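Local coordinates for protein transcriptional regulator ComR (Streptococcus vestibularis F0396, PDB 6HU8) that regulates competence as a pheromone-responsive transcription factor of the RNPP family, probably binding DNA through its helix-turn-helix domain and signalling peptide through its TPR domain, at residues Ser131-Trp135 / Glu136-Lys140; Glu119-Thr122 / Leu123-Glu127; Asp185-Val188 / Asp189-Lys193. One frame throughout, in Å; residues are numbered along the deposited sequence.

Contact 1 (Ser131-Trp135 / Glu136-Lys140); sequences SFTSW and EERPK
Glu136 folds back over the indole of Trp135 in the turn between helices 117-131 and 139-152. A bend at chi2 (109°) brings the glutamate chain over the ring face: CG sits 3.4 Å from the centroid of the six-membered ring of Trp135, almost on its normal, a CH-pi contact. Further out the carboxylate stacks on the same ring system, the two planes 13° apart. His172 also stacks with this indole.

Among the polar contacts, Ser134 OG donates to Glu136 OE1 at 2.8 Å, meeting it from above the carboxylate plane, which, together with the indole, helps to set the rotation of that group. Backbone bonds close the turn: Glu137 N reaches Ser134 O at 3.0 Å, and Arg138 N makes a weak, long bond to Trp135 O. Apolar contact is slight, with Ser134 CB 3.8 Å from Glu137 CG and Thr133 CG2 4.1 Å from Arg138 CG. The methyl of Thr133 also lies near the edge of the Arg138 guanidinium, whose NH2 is hydrogen-bonded to Asn128.

Arg138 is the N-cap residue of helix 139-152. The indole face and the serine hydroxyl together probably help to order the Glu136 carboxylate on this surface turn, beside the backbone bonds that close it.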
loop_
_atom_site.group_PDB
_atom_site.type_symbol
_atom_site.label_atom_id
_atom_site.label_comp_id
_atom_site.label_asym_id
_atom_site.label_seq_id
_atom_site.Cartn_x
_atom_site.Cartn_y
_atom_site.Cartn_z
ATOM N N SER A 131 8.796 -9.742 -4.294
ATOM C CA SER A 131 9.862 -10.377 -5.055
ATOM C C SER A 131 11.178 -9.601 -4.988
ATOM O O SER A 131 12.186 -10.037 -5.543
ATOM C CB SER A 131 9.438 -10.536 -6.511
ATOM O OG SER A 131 9.464 -9.278 -7.172
ATOM N N PHE A 132 11.160 -8.452 -4.313
ATOM C CA PHE A 132 12.335 -7.580 -4.188
ATOM C C PHE A 132 12.798 -7.015 -5.525
ATOM O O PHE A 132 13.985 -6.726 -5.707
ATOM C CB PHE A 132 13.504 -8.318 -3.522
ATOM C CG PHE A 132 13.355 -8.483 -2.037
ATOM C CD1 PHE A 132 12.689 -9.581 -1.507
ATOM C CD2 PHE A 132 13.895 -7.545 -1.165
ATOM C CE1 PHE A 132 12.557 -9.733 -0.135
ATOM C CE2 PHE A 132 13.764 -7.696 0.207
ATOM C CZ PHE A 132 13.095 -8.788 0.721
ATOM N N THR A 133 11.862 -6.855 -6.456
ATOM C CA THR A 133 12.160 -6.215 -7.728
ATOM C C THR A 133 12.465 -4.745 -7.507
ATOM O O THR A 133 11.754 -4.062 -6.769
ATOM C CB THR A 133 10.991 -6.349 -8.723
ATOM O OG1 THR A 133 10.740 -7.733 -8.984
ATOM C CG2 THR A 133 11.317 -5.645 -10.031
ATOM N N SER A 134 13.532 -4.265 -8.133
ATOM C CA SER A 134 13.897 -2.860 -8.040
ATOM C C SER A 134 12.833 -1.985 -8.686
ATOM O O SER A 134 12.373 -2.270 -9.792
ATOM C CB SER A 134 15.251 -2.613 -8.708
ATOM O OG SER A 134 15.392 -1.253 -9.075
ATOM N N TRP A 135 12.442 -0.920 -7.998
ATOM C CA TRP A 135 11.409 -0.045 -8.532
ATOM C C TRP A 135 11.886 0.678 -9.806
ATOM O O TRP A 135 11.074 1.062 -10.648
ATOM C CB TRP A 135 10.951 0.956 -7.463
ATOM C CG TRP A 135 12.002 1.898 -6.960
ATOM C CD1 TRP A 135 12.726 1.788 -5.800
ATOM C CD2 TRP A 135 12.429 3.116 -7.583
ATOM N NE1 TRP A 135 13.580 2.858 -5.675
ATOM C CE2 TRP A 135 13.417 3.688 -6.757
ATOM C CE3 TRP A 135 12.076 3.778 -8.769
ATOM C CZ2 TRP A 135 14.057 4.888 -7.077
ATOM C CZ3 TRP A 135 12.710 4.966 -9.081
ATOM C CH2 TRP A 135 13.691 5.505 -8.240
ATOM N N GLU A 136 13.198 0.835 -9.958
ATOM C CA GLU A 136 13.766 1.435 -11.166
ATOM C C GLU A 136 13.657 0.513 -12.381
ATOM O O GLU A 136 13.622 0.979 -13.521
ATOM C CB GLU A 136 15.232 1.808 -10.941
ATOM C CG GLU A 136 15.453 2.869 -9.872
ATOM C CD GLU A 136 16.081 2.303 -8.608
ATOM O OE1 GLU A 136 15.518 1.332 -8.050
ATOM O OE2 GLU A 136 17.142 2.819 -8.178
ATOM N N GLU A 137 13.599 -0.792 -12.133
ATOM C CA GLU A 137 13.500 -1.788 -13.198
ATOM C C GLU A 137 12.168 -1.702 -13.924
ATOM O O GLU A 137 12.011 -2.266 -15.009
ATOM C CB GLU A 137 13.677 -3.211 -12.642
ATOM C CG GLU A 137 15.118 -3.623 -12.356
ATOM C CD GLU A 137 15.306 -5.142 -12.295
ATOM O OE1 GLU A 137 14.385 -5.863 -11.834
ATOM O OE2 GLU A 137 16.387 -5.612 -12.718
ATOM N N ARG A 138 11.208 -1.005 -13.318
ATOM C CA ARG A 138 9.842 -0.960 -13.840
ATOM C C ARG A 138 9.313 0.460 -14.067
ATOM O O ARG A 138 8.357 0.873 -13.404
ATOM C CB ARG A 138 8.915 -1.703 -12.881
ATOM C CG ARG A 138 9.409 -3.086 -12.544
ATOM C CD ARG A 138 8.669 -4.134 -13.342
ATOM N NE ARG A 138 7.679 -4.817 -12.506
ATOM C CZ ARG A 138 6.414 -5.036 -12.863
ATOM N NH1 ARG A 138 5.983 -4.627 -14.054
ATOM N NH2 ARG A 138 5.585 -5.669 -12.030
ATOM N N PRO A 139 9.912 1.193 -15.029
ATOM C CA PRO A 139 9.557 2.589 -15.330
ATOM C C PRO A 139 8.078 2.799 -15.651
ATOM O O PRO A 139 7.525 3.853 -15.312
ATOM C CB PRO A 139 10.419 2.914 -16.562
ATOM C CG PRO A 139 10.706 1.591 -17.183
ATOM C CD PRO A 139 10.857 0.650 -16.020
ATOM N N LYS A 140 7.447 1.830 -16.308
ATOM C CA LYS A 140 6.048 1.986 -16.673
ATOM C C LYS A 140 5.186 1.935 -15.416
ATOM O O LYS A 140 4.220 2.668 -15.282
ATOM C CB LYS A 140 5.621 0.917 -17.672
ATOM C CG LYS A 140 6.473 0.888 -18.937
ATOM C CD LYS A 140 5.848 0.037 -20.038
ATOM C CE LYS A 140 4.791 -0.935 -19.491
ATOM N NZ LYS A 140 3.933 -1.508 -20.567
#

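Contact 2 (Glu119-Thr122 / Leu123-Glu127)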
loop_
_atom_site.group_PDB
_atom_site.type_symbol
_atom_site.label_atom_id
_atom_site.label_comp_id
_atom_site.label_asym_id
_atom_site.label_seq_id
_atom_site.Cartn_x
_atom_site.Cartn_y
_atom_site.Cartn_z
ATOM N N GLU A 119 -6.136 -0.638 -9.719
ATOM C CA GLU A 119 -6.168 -2.025 -9.297
ATOM C C GLU A 119 -4.952 -2.759 -9.840
ATOM O O GLU A 119 -4.308 -3.541 -9.122
ATOM C CB GLU A 119 -7.460 -2.711 -9.756
ATOM C CG GLU A 119 -8.719 -2.201 -9.037
ATOM C CD GLU A 119 -8.691 -2.450 -7.524
ATOM O OE1 GLU A 119 -8.200 -3.522 -7.085
ATOM O OE2 GLU A 119 -9.169 -1.575 -6.765
ATOM N N LEU A 120 -4.635 -2.493 -11.102
ATOM C CA LEU A 120 -3.503 -3.127 -11.755
ATOM C C LEU A 120 -2.214 -2.753 -11.059
ATOM O O LEU A 120 -1.337 -3.599 -10.915
ATOM C CB LEU A 120 -3.432 -2.724 -13.229
ATOM C CG LEU A 120 -4.476 -3.406 -14.124
ATOM C CD1 LEU A 120 -4.508 -2.782 -15.524
ATOM C CD2 LEU A 120 -4.166 -4.894 -14.199
ATOM N N LEU A 121 -2.091 -1.487 -10.654
ATOM C CA LEU A 121 -0.897 -1.048 -9.907
ATOM C C LEU A 121 -0.786 -1.769 -8.567
ATOM O O LEU A 121 0.311 -2.133 -8.129
ATOM C CB LEU A 121 -0.908 0.461 -9.663
ATOM C CG LEU A 121 0.274 0.932 -8.785
ATOM C CD1 LEU A 121 1.578 0.830 -9.568
ATOM C CD2 LEU A 121 0.067 2.352 -8.267
ATOM N N THR A 122 -1.922 -1.977 -7.906
ATOM C CA THR A 122 -1.926 -2.706 -6.645
ATOM C C THR A 122 -1.279 -4.075 -6.819
ATOM O O THR A 122 -0.496 -4.520 -5.963
ATOM C CB THR A 122 -3.358 -2.863 -6.079
ATOM O OG1 THR A 122 -3.731 -1.650 -5.407
ATOM C CG2 THR A 122 -3.419 -4.004 -5.080
ATOM N N LEU A 123 -1.583 -4.735 -7.935
ATOM C CA LEU A 123 -1.016 -6.052 -8.192
ATOM C C LEU A 123 0.491 -5.949 -8.434
ATOM O O LEU A 123 1.265 -6.741 -7.907
ATOM C CB LEU A 123 -1.714 -6.712 -9.377
ATOM C CG LEU A 123 -3.200 -7.019 -9.134
ATOM C CD1 LEU A 123 -3.856 -7.688 -10.348
ATOM C CD2 LEU A 123 -3.380 -7.870 -7.880
ATOM N N ASP A 124 0.899 -4.963 -9.232
ATOM C CA ASP A 124 2.313 -4.730 -9.494
ATOM C C ASP A 124 3.096 -4.444 -8.203
ATOM O O ASP A 124 4.209 -4.945 -8.034
ATOM C CB ASP A 124 2.488 -3.565 -10.469
ATOM C CG ASP A 124 2.239 -3.965 -11.916
ATOM O OD1 ASP A 124 2.475 -5.139 -12.278
ATOM O OD2 ASP A 124 1.824 -3.088 -12.698
ATOM N N ILE A 125 2.524 -3.628 -7.313
ATOM C CA ILE A 125 3.192 -3.255 -6.062
ATOM C C ILE A 125 3.438 -4.463 -5.164
ATOM O O ILE A 125 4.554 -4.683 -4.703
ATOM C CB ILE A 125 2.380 -2.216 -5.254
ATOM C CG1 ILE A 125 2.431 -0.847 -5.923
ATOM C CG2 ILE A 125 2.899 -2.113 -3.807
ATOM C CD1 ILE A 125 1.526 0.177 -5.250
ATOM N N LEU A 126 2.388 -5.231 -4.899
ATOM C CA LEU A 126 2.515 -6.453 -4.122
ATOM C C LEU A 126 3.579 -7.366 -4.711
ATOM O O LEU A 126 4.403 -7.931 -3.986
ATOM C CB LEU A 126 1.174 -7.192 -4.061
ATOM C CG LEU A 126 0.086 -6.505 -3.244
ATOM C CD1 LEU A 126 -1.255 -7.165 -3.497
ATOM C CD2 LEU A 126 0.445 -6.560 -1.767
ATOM N N GLU A 127 3.558 -7.506 -6.032
ATOM C CA GLU A 127 4.481 -8.397 -6.715
ATOM C C GLU A 127 5.918 -7.888 -6.616
ATOM O O GLU A 127 6.824 -8.666 -6.326
ATOM C CB GLU A 127 4.080 -8.565 -8.176
ATOM C CG GLU A 127 4.832 -9.669 -8.893
ATOM C CD GLU A 127 4.616 -9.642 -10.398
ATOM O OE1 GLU A 127 4.257 -10.693 -10.964
ATOM O OE2 GLU A 127 4.819 -8.574 -11.018
#
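Residues 119-127 form a regular alpha-helical run in which the amides of Leu123, Asp124, Ile125 and Leu126 donate to the carbonyls of Glu119, Leu120, Leu121 and Thr122, with Leu126 N to Thr122 O nearly straight at 176°. Leu123 N is shared, with a weak second bond to Leu120 O.

The closest side-chain contact between the two halves joins Leu121 and Ile125, one turn apart. Ile125 reaches back with CD1 to 3.8 Å from Leu121 CG, the two chains crossing at a slant, while its CG1 lies 3.3 Å from Leu121 O. Leu121 places CG anti to the backbone N (chi1 175°), which swings its branch toward the following turn. Thr122 and Leu126 instead run side by side in the same direction: the methyl CG2 of Thr122 is 4.1 Å from Leu126 CD1, and Leu126 CG rests 3.4 Å from Thr122 O. Through its hydroxyl Thr122 makes weak bonds to Glu118 O and Asn161. On the more polar side, the carboxylate carbon of Asp124 lies 3.7 Å from Leu120 O, and Asp124 OD1 forms a salt bridge with Arg138 NH2. Buried Glu119 is satisfied by Tyr78, Lys82 and Asn161.

Apolar side chains leave this helix in several directions. Leu121 packs on helices 139-152 and 160-173, Ile125 on Tyr168, and Leu123 and Leu126 on helices 76-87 and 94-111. A helix buried among neighbours on several sides in this way is in keeping with the stacked helices of a tetratricopeptide-like domain.

Contact 3 (Asp185-Val188 / Asp189-Lys193); sequences DRIV and DRVLK
Val188 turns CG1 anti to its own amide nitrogen (chi1 174°), while Leu192 directs CG beside its N (chi1 -74°); together these settings bring Val188 CG1 within 3.8 Å of Leu192 CD1. The two side chains run alongside each other in the same direction, and Leu192 CG settles 3.3 Å from Val188 O, beside the oxygen that its own amide bonds to. A second apolar pair, Ile187 and Val191, meets more loosely at an angle, CG2 to CG2 at 4.1 Å, with Val191 CG2 also 3.3 Å from Ile187 O.

Both pairs are i to i+4 neighbours near the C-terminal end of helix 181-192, one of the helices of the TPR domain. Ile187 packs against Ile166, Tyr169 and Phe170 of helix 160-173, whereas Val188 and Val191 face helix 200-219, so this helix is wedged between its neighbours in the chain.

Four backbone bonds join 185-188 to 189-193, each from an amide to the carbonyl four residues earlier: Asp189 N to Asp185 O, Arg190 N to Arg186 O, Val191 N to Ile187 O, at 2.8 Å, and Leu192 N to Val188 O. Asp189 packs its CB 3.2 Å from Asp185 O, while Asp189 OD2 forms a long salt bridge with Lys193 NZ. Leu192 O accepts a hydrogen bond from Lys232 NZ.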
loop_
_atom_site.group_PDB
_atom_site.type_symbol
_atom_site.label_atom_id
_atom_site.label_comp_id
_atom_site.label_asym_id
_atom_site.label_seq_id
_atom_site.Cartn_x
_atom_site.Cartn_y
_atom_site.Cartn_z
ATOM N N ASP A 185 7.140 12.930 6.739
ATOM C CA ASP A 185 6.402 13.304 7.941
ATOM C C ASP A 185 4.914 13.495 7.656
ATOM O O ASP A 185 4.072 13.160 8.488
ATOM C CB ASP A 185 6.977 14.581 8.573
ATOM C CG ASP A 185 8.384 14.386 9.126
ATOM O OD1 ASP A 185 8.877 13.240 9.135
ATOM O OD2 ASP A 185 9.001 15.384 9.561
ATOM N N ARG A 186 4.579 14.037 6.489
ATOM C CA ARG A 186 3.174 14.213 6.144
ATOM C C ARG A 186 2.488 12.861 6.005
ATOM O O ARG A 186 1.380 12.661 6.501
ATOM C CB ARG A 186 3.011 15.004 4.847
ATOM C CG ARG A 186 1.550 15.259 4.469
ATOM C CD ARG A 186 1.278 15.019 2.980
ATOM N NE ARG A 186 2.402 15.427 2.135
ATOM C CZ ARG A 186 2.541 16.634 1.584
ATOM N NH1 ARG A 186 3.601 16.902 0.825
ATOM N NH2 ARG A 186 1.621 17.573 1.787
ATOM N N ILE A 187 3.149 11.933 5.322
ATOM C CA ILE A 187 2.557 10.612 5.117
ATOM C C ILE A 187 2.411 9.870 6.449
ATOM O O ILE A 187 1.325 9.370 6.777
ATOM C CB ILE A 187 3.395 9.776 4.123
ATOM C CG1 ILE A 187 3.238 10.323 2.698
ATOM C CG2 ILE A 187 2.979 8.328 4.151
ATOM C CD1 ILE A 187 1.809 10.305 2.205
ATOM N N VAL A 188 3.496 9.825 7.229
ATOM C CA VAL A 188 3.476 9.159 8.532
ATOM C C VAL A 188 2.353 9.716 9.387
ATOM O O VAL A 188 1.580 8.960 9.970
ATOM C CB VAL A 188 4.820 9.313 9.297
ATOM C CG1 VAL A 188 4.701 8.744 10.705
ATOM C CG2 VAL A 188 5.943 8.627 8.542
ATOM N N ASP A 189 2.253 11.043 9.438
ATOM C CA ASP A 189 1.260 11.685 10.287
ATOM C C ASP A 189 -0.164 11.301 9.882
ATOM O O ASP A 189 -1.034 11.096 10.733
ATOM C CB ASP A 189 1.433 13.208 10.257
ATOM C CG ASP A 189 0.298 13.934 10.960
ATOM O OD1 ASP A 189 0.251 13.892 12.207
ATOM O OD2 ASP A 189 -0.561 14.530 10.265
ATOM N N ARG A 190 -0.397 11.187 8.581
ATOM C CA ARG A 190 -1.732 10.863 8.102
ATOM C C ARG A 190 -2.016 9.374 8.286
ATOM O O ARG A 190 -3.145 8.983 8.583
ATOM C CB ARG A 190 -1.896 11.278 6.636
ATOM C CG ARG A 190 -3.341 11.326 6.195
ATOM C CD ARG A 190 -4.147 12.240 7.114
ATOM N NE ARG A 190 -3.871 13.654 6.857
ATOM C CZ ARG A 190 -4.304 14.653 7.623
ATOM N NH1 ARG A 190 -5.036 14.397 8.705
ATOM N NH2 ARG A 190 -4.007 15.913 7.306
ATOM N N VAL A 191 -0.990 8.544 8.128
ATOM C CA VAL A 191 -1.141 7.114 8.395
ATOM C C VAL A 191 -1.543 6.883 9.847
ATOM O O VAL A 191 -2.449 6.099 10.133
ATOM C CB VAL A 191 0.149 6.329 8.096
ATOM C CG1 VAL A 191 0.082 4.927 8.715
ATOM C CG2 VAL A 191 0.370 6.246 6.593
ATOM N N LEU A 192 -0.877 7.601 10.751
ATOM C CA LEU A 192 -1.130 7.495 12.182
ATOM C C LEU A 192 -2.542 7.922 12.599
ATOM O O LEU A 192 -3.023 7.512 13.658
ATOM C CB LEU A 192 -0.094 8.317 12.954
ATOM C CG LEU A 192 1.294 7.684 13.011
ATOM C CD1 LEU A 192 2.297 8.609 13.705
ATOM C CD2 LEU A 192 1.209 6.325 13.705
ATOM N N LYS A 193 -3.215 8.716 11.772
ATOM C CA LYS A 193 -4.557 9.198 12.113
ATOM C C LYS A 193 -5.687 8.387 11.487
ATOM O O LYS A 193 -6.861 8.708 11.680
ATOM C CB LYS A 193 -4.725 10.657 11.699
ATOM C CG LYS A 193 -3.871 11.656 12.464
ATOM C CD LYS A 193 -4.082 13.056 11.883
ATOM C CE LYS A 193 -3.211 14.106 12.556
ATOM N NZ LYS A 193 -3.642 15.465 12.116
#

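How the contacts relate
Each contact is local, formed within one continuous run of chain, and the three follow in series, none nesting in or crossing another. From the N terminus, contact 2 comes first, within helix 117-131. Contact 1 then closes the connecting turn from the end of that helix to the start of helix 139-152. The two touch directly: salt bridges of Arg138 to Asp124 and Glu127 tie the beginning of the second helix back to the first. Contact 3, on helix 181-192, touches neither, its nearest atoms about 13 Å from contact 2. Residues of all three contacts meet helix 160-173, contact 1 through Tyr171 and His172.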